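Local structure of leucine rich repeat and phosphatase domain containing protein (Entamoeba histolytica, 3EMU) at residues V90-G95 / P102-A107; Q113-S116 / N122-Q125; Q15-G20 / R82-K87. The protein adopts the dual specificity phosphatase fold and is classed as a phosphatase, although its divergent signature loop may bind phosphate groups without cleaving them. All blocks are in the same frame, centred on the assembly; numbering follows the deposited sequence. Where two conformers were deposited one is given.

Contact 1. Residues V90-G95 / P102-A107; sequences VLIISG and PAIVIA. With SO4 (sulfate ion), chain B.
Ser94 faces Pro102 with a hydroxyl that is shared between an anion and the start of the helix: its OG donates to sulfate O1 at 2.6 Å and receives a bond from the N of Ala101 and a weak one from the N of Gly97, while Pro102 meets it only through CD, 4.4 Å from Ser94 OG. The hydroxyl sits between its own backbone N and carbonyl carbon (chi1 51°), where it can serve all these partners. The Gly95 N lies 2.9 Å from sulfate O4, and Thr96, Val98, Asn99 and Lys100 bind the ion through backbone or side-chain groups. This is the phosphate-binding P-loop of the protein tyrosine phosphatase superfamily, running from the end of strand 89-94 to the start of helix 100-112. Ser94 and Lys100 have the spacing of the cysteine and arginine of the CX5R signature; with serine at the nucleophile position, cysteine-based catalysis is unlikely here. The sulfate, probably from the crystallisation liquor, marks where a substrate phosphate would be expected, and the helix N-terminus probably helps to stabilise its charge. Farther along the strand, toward its start, the contact is purely apolar. Ile92 keeps CG1 beside its backbone N (chi1 -58°), which leaves CG2 anti to that N and reaching for Ile104, the two CG2 methyls meeting at 4.2 Å. The CG1 branch ends in CD1 and crosses Val105 at a slant, with Ile92 CD1 3.8 Å from Val105 CG2. Here the strand and helix axes come within 8.6 Å and their chain directions differ by 135°. Around this buried seam Ile92 also touches Ile17 and Ile80, Val105 touches Leu19, and Ile104 packs on Val42 of the neighbouring strand.

Contact 2. Residues Q113-S116 / N122-Q125; sequences QRLS and NKVQ
The flat carboxamide of Gln113 is approached in its own plane by the ammonium group of Lys123, not over a face. Lys123 NZ donates to Gln113 OE1 at 3.3 Å, using a lone pair of the oxygen with a C=O...N angle of 116°. It is the lone pair on the NE2 side, since Gln113 NE2 is itself 3.9 Å from Lys123 NZ. Both side chains are extended beyond CG and cross at about a right angle. Lys123 starts with CG anti to its backbone N (chi1 171°), which sends the chain from helix 117-127 back toward the connection that precedes the helix. Alongside, the methyl CD1 of Leu115 rests 4.3 Å from Lys123 CD and touches the aliphatic part of the lysine. The contact closes the short connection between helices 100-112 and 117-127: Gln113 is the first residue to leave helical angles after the former, and Ser116 is the N-cap of the latter, its OG making a weak bond to the N of Asn119. Gln113 and Lys123 both also touch Ile14 of the edge strand 11-14. The contact lies at the surface, and the bond is a long one between a cation and a neutral amide. It probably favours the carbonyl end of the amide facing the amine, and such an amide would be expected to offer the ammonium group a dipole, not a countercharge.

Contact 3. Residues Q15-G20 / R82-K87; sequences QYIHLG and RSIQRK
Lys87 N donates to Ile84 O at 2.8 Å, and both residues of this bond lie against Tyr16. The bond belongs to the Schellman motif that ends helix 68-85, where Lys87 takes up positive phi (59°). That turn lays the lysine backbone over the Tyr16 ring: Lys87 CA stands 4.2 Å from the ring centroid, 28° off the normal, a CH-pi contact. The opposite face is covered by Gln15 CG, 3.5 Å above the plane and over its centre, so the ring is held between its chain neighbour and the helix end. At the phenol tip Tyr16 OH comes to a tight 3.1 Å from Lys87 CG, where the lysine chi1 (-95°) lies off the staggered positions; from there the lysine chain leads away. Nearer the ring's root, Tyr16 CB meets Ile84 CG1 at 4.2 Å, and deeper still Ile17 CD1 meets Ile84 CD1, also at 4.2 Å. Ile84 in turn reaches Phe108 and Tyr112 of helix 100-112. Strand 17-21, entered through Tyr16, is thus fastened to the end of helix 68-85 on one side of the phosphatase sheet. Ser83 OG bonds to Glu88 O, across the turn between helix 68-85 and strand 89-94. No hydrogen bond passes between 15-20 and 82-87; the join is made by van der Waals and CH-pi contact, with the backbone carbonyl O of Lys87 also 3.5 Å from Tyr16 CE1.

Contacts 3, 1 and 2 follow one another along the chain without interlocking, all inside the dual specificity phosphatase domain. Contacts 1 and 3 have centres 12 Å apart and share the central sheet: strands 17-21 and 89-94 run parallel as neighbours, with Ile92 N 2.7 Å from His18 O in a probable hydrogen bond. Helix 68-85 leads straight into strand 89-94. Contact 2 lies 13 Å from contact 1 and 17 Å from contact 3, between centres. Helix 117-127 joins it to contact 1, Val124 packing on Val105 and Ile106, and Val124 also touches Leu19. The sulfate-binding loop thus rises from a buried strand and helix, with contacts 2 and 3 farther from the centre.

Contact 1. Residues V90-G95 / P102-A107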
loop_
_atom_site.group_PDB
_atom_site.type_symbol
_atom_site.label_atom_id
_atom_site.label_comp_id
_atom_site.label_asym_id
_atom_site.label_seq_id
_atom_site.Cartn_x
_atom_site.Cartn_y
_atom_site.Cartn_z
ATOM N N VAL A 90 -9.925 1.724 1.769
ATOM C CA VAL A 90 -8.854 2.644 1.329
ATOM C C VAL A 90 -8.213 2.041 0.069
ATOM O O VAL A 90 -7.916 0.822 0.004
ATOM C CB VAL A 90 -7.809 2.906 2.436
ATOM C CG1 VAL A 90 -7.183 1.586 2.903
ATOM C CG2 VAL A 90 -6.743 3.895 1.983
ATOM N N LEU A 91 -7.999 2.899 -0.925
ATOM C CA LEU A 91 -7.382 2.469 -2.184
ATOM C C LEU A 91 -5.982 3.011 -2.257
ATOM O O LEU A 91 -5.776 4.220 -2.134
ATOM C CB LEU A 91 -8.201 2.957 -3.382
ATOM C CG LEU A 91 -7.586 2.735 -4.785
ATOM C CD1 LEU A 91 -7.306 1.240 -5.071
ATOM C CD2 LEU A 91 -8.551 3.332 -5.794
ATOM N N ILE A 92 -5.002 2.125 -2.450
ATOM C CA ILE A 92 -3.604 2.571 -2.397
ATOM C C ILE A 92 -3.013 2.506 -3.810
ATOM O O ILE A 92 -3.048 1.460 -4.441
ATOM C CB ILE A 92 -2.766 1.744 -1.373
ATOM C CG1 ILE A 92 -3.413 1.869 0.030
ATOM C CG2 ILE A 92 -1.279 2.194 -1.353
ATOM C CD1 ILE A 92 -3.391 0.587 0.843
ATOM N N ILE A 93 -2.518 3.632 -4.321
ATOM C CA ILE A 93 -2.153 3.669 -5.743
ATOM C C ILE A 93 -0.808 4.338 -5.986
ATOM O O ILE A 93 -0.400 5.238 -5.236
ATOM C CB ILE A 93 -3.245 4.337 -6.632
ATOM C CG1 ILE A 93 -3.292 5.835 -6.381
ATOM C CG2 ILE A 93 -4.597 3.754 -6.433
ATOM C CD1 ILE A 93 -4.167 6.606 -7.437
ATOM N N SER A 94 -0.084 3.820 -6.974
ATOM C CA SER A 94 1.082 4.515 -7.544
ATOM C C SER A 94 0.828 4.634 -9.070
ATOM O O SER A 94 -0.167 4.088 -9.556
ATOM C CB SER A 94 2.395 3.776 -7.228
ATOM O OG SER A 94 2.278 2.426 -7.588
ATOM N N GLY A 95 1.692 5.353 -9.803
ATOM C CA GLY A 95 1.495 5.608 -11.255
ATOM C C GLY A 95 1.188 4.349 -12.064
ATOM O O GLY A 95 0.119 4.244 -12.693
ATOM N N PRO A 102 2.606 -1.313 -4.044
ATOM C CA PRO A 102 2.737 -2.621 -3.378
ATOM C C PRO A 102 3.728 -2.622 -2.190
ATOM O O PRO A 102 3.468 -3.323 -1.207
ATOM C CB PRO A 102 3.222 -3.548 -4.498
ATOM C CG PRO A 102 2.700 -2.857 -5.806
ATOM C CD PRO A 102 2.802 -1.394 -5.507
ATOM N N ALA A 103 4.822 -1.857 -2.290
ATOM C CA ALA A 103 5.781 -1.713 -1.196
ATOM C C ALA A 103 5.089 -1.176 0.076
ATOM O O ALA A 103 5.309 -1.704 1.172
ATOM C CB ALA A 103 6.965 -0.824 -1.593
ATOM N N ILE A 104 4.242 -0.157 -0.077
ATOM C CA ILE A 104 3.467 0.363 1.041
ATOM C C ILE A 104 2.537 -0.688 1.641
ATOM O O ILE A 104 2.394 -0.760 2.873
ATOM C CB ILE A 104 2.661 1.669 0.663
ATOM C CG1 ILE A 104 3.598 2.848 0.480
ATOM C CG2 ILE A 104 1.590 2.050 1.732
ATOM C CD1 ILE A 104 4.377 3.221 1.736
ATOM N N VAL A 105 1.854 -1.449 0.787
ATOM C CA VAL A 105 0.927 -2.475 1.257
ATOM C C VAL A 105 1.678 -3.563 2.050
ATOM O O VAL A 105 1.192 -4.058 3.076
ATOM C CB VAL A 105 0.064 -3.082 0.088
ATOM C CG1 VAL A 105 -0.662 -4.348 0.503
ATOM C CG2 VAL A 105 -0.977 -2.047 -0.441
ATOM N N ILE A 106 2.863 -3.924 1.568
ATOM C CA ILE A 106 3.721 -4.815 2.291
ATOM C C ILE A 106 4.089 -4.280 3.716
ATOM O O ILE A 106 3.917 -5.016 4.681
ATOM C CB ILE A 106 4.962 -5.174 1.488
ATOM C CG1 ILE A 106 4.558 -6.016 0.258
ATOM C CG2 ILE A 106 5.987 -5.930 2.383
ATOM C CD1 ILE A 106 5.715 -6.345 -0.710
ATOM N N ALA A 107 4.611 -3.047 3.816
ATOM C CA ALA A 107 4.914 -2.422 5.090
ATOM C C ALA A 107 3.714 -2.508 6.050
ATOM O O ALA A 107 3.855 -2.891 7.242
ATOM C CB ALA A 107 5.333 -0.989 4.891
HETATM S S SO4 B . 5.018 2.734 -9.729
HETATM O O1 SO4 B . 4.140 1.668 -9.214
HETATM O O2 SO4 B . 5.991 3.221 -8.790
HETATM O O3 SO4 B . 5.755 2.120 -10.819
HETATM O O4 SO4 B . 4.220 3.874 -10.116
#

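Contact 2. Residues Q113-S116 / N122-Q125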
loop_
_atom_site.group_PDB
_atom_site.type_symbol
_atom_site.label_atom_id
_atom_site.label_comp_id
_atom_site.label_asym_id
_atom_site.label_seq_id
_atom_site.Cartn_x
_atom_site.Cartn_y
_atom_site.Cartn_z
ATOM N N GLN A 113 -0.251 -7.624 10.564
ATOM C CA GLN A 113 -0.472 -9.052 10.704
ATOM C C GLN A 113 0.799 -9.706 11.158
ATOM O O GLN A 113 0.914 -10.893 11.040
ATOM C CB GLN A 113 -0.924 -9.658 9.367
ATOM C CG GLN A 113 -2.236 -9.080 8.926
ATOM C CD GLN A 113 -2.792 -9.758 7.704
ATOM O OE1 GLN A 113 -2.036 -10.249 6.851
ATOM N NE2 GLN A 113 -4.120 -9.793 7.596
ATOM N N ARG A 114 1.751 -8.918 11.663
ATOM C CA ARG A 114 3.073 -9.419 12.086
ATOM C C ARG A 114 3.646 -10.426 11.103
ATOM O O ARG A 114 3.832 -11.627 11.432
ATOM C CB ARG A 114 3.087 -10.028 13.526
ATOM C CG ARG A 114 1.958 -11.000 13.860
ATOM C CD ARG A 114 1.990 -11.340 15.387
ATOM N NE ARG A 114 3.314 -11.779 15.851
ATOM C CZ ARG A 114 3.615 -13.048 16.151
ATOM N NH1 ARG A 114 2.687 -14.005 16.062
ATOM N NH2 ARG A 114 4.843 -13.371 16.547
ATOM N N LEU A 115 3.950 -9.941 9.901
ATOM C CA LEU A 115 4.600 -10.784 8.936
ATOM C C LEU A 115 6.021 -10.303 8.781
ATOM O O LEU A 115 6.336 -9.105 8.905
ATOM C CB LEU A 115 3.844 -10.768 7.591
ATOM C CG LEU A 115 2.376 -11.180 7.678
ATOM C CD1 LEU A 115 1.714 -11.124 6.309
ATOM C CD2 LEU A 115 2.236 -12.607 8.267
ATOM N N SER A 116 6.913 -11.239 8.529
ATOM C CA SER A 116 8.221 -10.850 8.082
ATOM C C SER A 116 8.082 -10.139 6.709
ATOM O O SER A 116 7.025 -10.216 6.061
ATOM C CB SER A 116 9.111 -12.084 7.968
ATOM O OG SER A 116 8.515 -12.992 7.077
ATOM N N ASN A 122 5.282 -12.336 -0.196
ATOM C CA ASN A 122 4.678 -13.477 -0.865
ATOM C C ASN A 122 3.159 -13.466 -0.888
ATOM O O ASN A 122 2.532 -13.844 -1.899
ATOM C CB ASN A 122 5.115 -14.772 -0.206
ATOM C CG ASN A 122 6.548 -15.087 -0.463
ATOM O OD1 ASN A 122 7.132 -15.891 0.248
ATOM N ND2 ASN A 122 7.137 -14.471 -1.478
ATOM N N LYS A 123 2.578 -13.094 0.250
ATOM C CA LYS A 123 1.169 -12.888 0.338
ATOM C C LYS A 123 0.645 -11.857 -0.692
ATOM O O LYS A 123 -0.363 -12.106 -1.354
ATOM C CB LYS A 123 0.788 -12.456 1.770
ATOM C CG LYS A 123 -0.684 -12.002 1.888
ATOM C CD LYS A 123 -1.218 -12.013 3.339
ATOM C CE LYS A 123 -2.765 -11.798 3.367
ATOM N NZ LYS A 123 -3.419 -12.264 4.675
ATOM N N VAL A 124 1.281 -10.694 -0.794
ATOM C CA VAL A 124 0.859 -9.713 -1.784
ATOM C C VAL A 124 1.076 -10.262 -3.209
ATOM O O VAL A 124 0.159 -10.244 -4.049
ATOM C CB VAL A 124 1.578 -8.352 -1.622
ATOM C CG1 VAL A 124 1.253 -7.414 -2.821
ATOM C CG2 VAL A 124 1.180 -7.687 -0.290
ATOM N N GLN A 125 2.275 -10.787 -3.453
ATOM C CA GLN A 125 2.570 -11.380 -4.735
ATOM C C GLN A 125 1.507 -12.375 -5.180
ATOM O O GLN A 125 1.078 -12.351 -6.344
ATOM C CB GLN A 125 3.936 -12.042 -4.744
ATOM C CG GLN A 125 4.272 -12.633 -6.119
ATOM C CD GLN A 125 5.605 -13.346 -6.123
ATOM O OE1 GLN A 125 5.812 -14.305 -5.361
ATOM N NE2 GLN A 125 6.543 -12.861 -6.944
#

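Contact 3. Residues Q15-G20 / R82-K87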
loop_
_atom_site.group_PDB
_atom_site.type_symbol
_atom_site.label_atom_id
_atom_site.label_comp_id
_atom_site.label_asym_id
_atom_site.label_seq_id
_atom_site.Cartn_x
_atom_site.Cartn_y
_atom_site.Cartn_z
ATOM N N GLN A 15 -9.651 -7.209 3.686
ATOM C CA GLN A 15 -10.833 -6.381 3.766
ATOM C C GLN A 15 -10.496 -4.926 4.033
ATOM O O GLN A 15 -9.627 -4.619 4.848
ATOM C CB GLN A 15 -11.778 -6.928 4.840
ATOM C CG GLN A 15 -13.000 -6.068 5.050
ATOM C CD GLN A 15 -13.796 -6.486 6.291
ATOM O OE1 GLN A 15 -13.220 -6.735 7.381
ATOM N NE2 GLN A 15 -15.135 -6.560 6.136
ATOM N N TYR A 16 -11.181 -4.029 3.315
ATOM C CA TYR A 16 -10.918 -2.565 3.355
ATOM C C TYR A 16 -9.656 -2.050 2.615
ATOM O O TYR A 16 -9.462 -0.848 2.507
ATOM C CB TYR A 16 -10.899 -2.049 4.802
ATOM C CG TYR A 16 -12.130 -2.402 5.592
ATOM C CD1 TYR A 16 -13.409 -2.148 5.080
ATOM C CD2 TYR A 16 -12.022 -3.010 6.843
ATOM C CE1 TYR A 16 -14.550 -2.485 5.791
ATOM C CE2 TYR A 16 -13.140 -3.345 7.562
ATOM C CZ TYR A 16 -14.405 -3.083 7.039
ATOM O OH TYR A 16 -15.526 -3.416 7.775
ATOM N N ILE A 17 -8.803 -2.951 2.134
ATOM C CA ILE A 17 -7.518 -2.586 1.544
ATOM C C ILE A 17 -7.469 -3.000 0.068
ATOM O O ILE A 17 -7.569 -4.202 -0.290
ATOM C CB ILE A 17 -6.344 -3.319 2.260
ATOM C CG1 ILE A 17 -6.373 -3.089 3.785
ATOM C CG2 ILE A 17 -4.971 -2.970 1.619
ATOM C CD1 ILE A 17 -6.106 -1.667 4.240
ATOM N N HIS A 18 -7.264 -1.991 -0.786
ATOM C CA HIS A 18 -7.239 -2.219 -2.231
ATOM C C HIS A 18 -5.971 -1.619 -2.816
ATOM O O HIS A 18 -5.525 -0.533 -2.440
ATOM C CB HIS A 18 -8.506 -1.654 -2.873
ATOM C CG HIS A 18 -9.790 -2.195 -2.293
ATOM N ND1 HIS A 18 -10.572 -3.140 -2.942
ATOM C CD2 HIS A 18 -10.460 -1.879 -1.153
ATOM C CE1 HIS A 18 -11.661 -3.382 -2.230
ATOM N NE2 HIS A 18 -11.610 -2.644 -1.132
ATOM N N LEU A 19 -5.390 -2.378 -3.724
ATOM C CA LEU A 19 -4.159 -2.023 -4.392
ATOM C C LEU A 19 -4.435 -1.704 -5.899
ATOM O O LEU A 19 -5.050 -2.516 -6.616
ATOM C CB LEU A 19 -3.210 -3.197 -4.272
ATOM C CG LEU A 19 -1.803 -3.002 -4.787
ATOM C CD1 LEU A 19 -1.173 -1.746 -4.186
ATOM C CD2 LEU A 19 -1.008 -4.269 -4.484
ATOM N N GLY A 20 -4.019 -0.522 -6.344
ATOM C CA GLY A 20 -4.257 -0.120 -7.735
ATOM C C GLY A 20 -3.249 0.849 -8.381
ATOM O O GLY A 20 -2.180 1.156 -7.817
ATOM N N ARG A 82 -6.925 4.478 10.142
ATOM C CA ARG A 82 -8.074 5.398 10.199
ATOM C C ARG A 82 -9.236 4.950 9.325
ATOM O O ARG A 82 -10.394 5.204 9.637
ATOM C CB ARG A 82 -7.686 6.822 9.793
ATOM C CG ARG A 82 -8.864 7.791 9.735
ATOM C CD ARG A 82 -8.411 9.216 9.419
ATOM N NE ARG A 82 -8.558 9.618 8.015
ATOM C CZ ARG A 82 -7.858 10.608 7.448
ATOM N NH1 ARG A 82 -6.953 11.280 8.141
ATOM N NH2 ARG A 82 -8.048 10.932 6.180
ATOM N N SER A 83 -8.950 4.263 8.221
ATOM C CA SER A 83 -10.013 3.898 7.301
ATOM C C SER A 83 -10.645 2.574 7.725
ATOM O O SER A 83 -11.856 2.360 7.564
ATOM C CB SER A 83 -9.492 3.876 5.823
ATOM O OG SER A 83 -10.399 3.256 4.913
ATOM N N ILE A 84 -9.810 1.658 8.200
ATOM C CA ILE A 84 -10.306 0.403 8.762
ATOM C C ILE A 84 -11.272 0.703 9.955
ATOM O O ILE A 84 -12.350 0.120 10.081
ATOM C CB ILE A 84 -9.141 -0.471 9.245
ATOM C CG1 ILE A 84 -8.397 -1.086 8.036
ATOM C CG2 ILE A 84 -9.672 -1.543 10.193
ATOM C CD1 ILE A 84 -7.059 -1.737 8.339
ATOM N N GLN A 85 -10.871 1.659 10.782
ATOM C CA GLN A 85 -11.663 2.137 11.886
ATOM C C GLN A 85 -13.080 2.627 11.502
ATOM O O GLN A 85 -14.039 2.382 12.241
ATOM C CB GLN A 85 -10.897 3.266 12.552
ATOM C CG GLN A 85 -11.637 3.901 13.672
ATOM C CD GLN A 85 -10.773 4.932 14.408
ATOM O OE1 GLN A 85 -11.200 5.511 15.406
ATOM N NE2 GLN A 85 -9.549 5.154 13.920
ATOM N N ARG A 86 -13.201 3.323 10.364
ATOM C CA ARG A 86 -14.485 3.791 9.862
ATOM C C ARG A 86 -15.232 2.662 9.221
ATOM O O ARG A 86 -16.373 2.833 8.811
ATOM C CB ARG A 86 -14.288 4.877 8.806
ATOM C CG ARG A 86 -13.678 6.159 9.359
ATOM C CD ARG A 86 -13.769 7.331 8.353
ATOM N NE ARG A 86 -12.628 7.338 7.451
ATOM C CZ ARG A 86 -11.665 8.244 7.465
ATOM N NH1 ARG A 86 -11.711 9.252 8.315
ATOM N NH2 ARG A 86 -10.647 8.136 6.620
ATOM N N LYS A 87 -14.589 1.504 9.114
ATOM C CA LYS A 87 -15.161 0.397 8.360
ATOM C C LYS A 87 -15.423 0.793 6.888
ATOM O O LYS A 87 -16.449 0.436 6.285
ATOM C CB LYS A 87 -16.416 -0.117 9.048
ATOM C CG LYS A 87 -16.145 -1.313 9.959
ATOM C CD LYS A 87 -17.383 -1.674 10.802
ATOM C CE LYS A 87 -17.074 -2.774 11.842
ATOM N NZ LYS A 87 -16.277 -2.253 13.030
#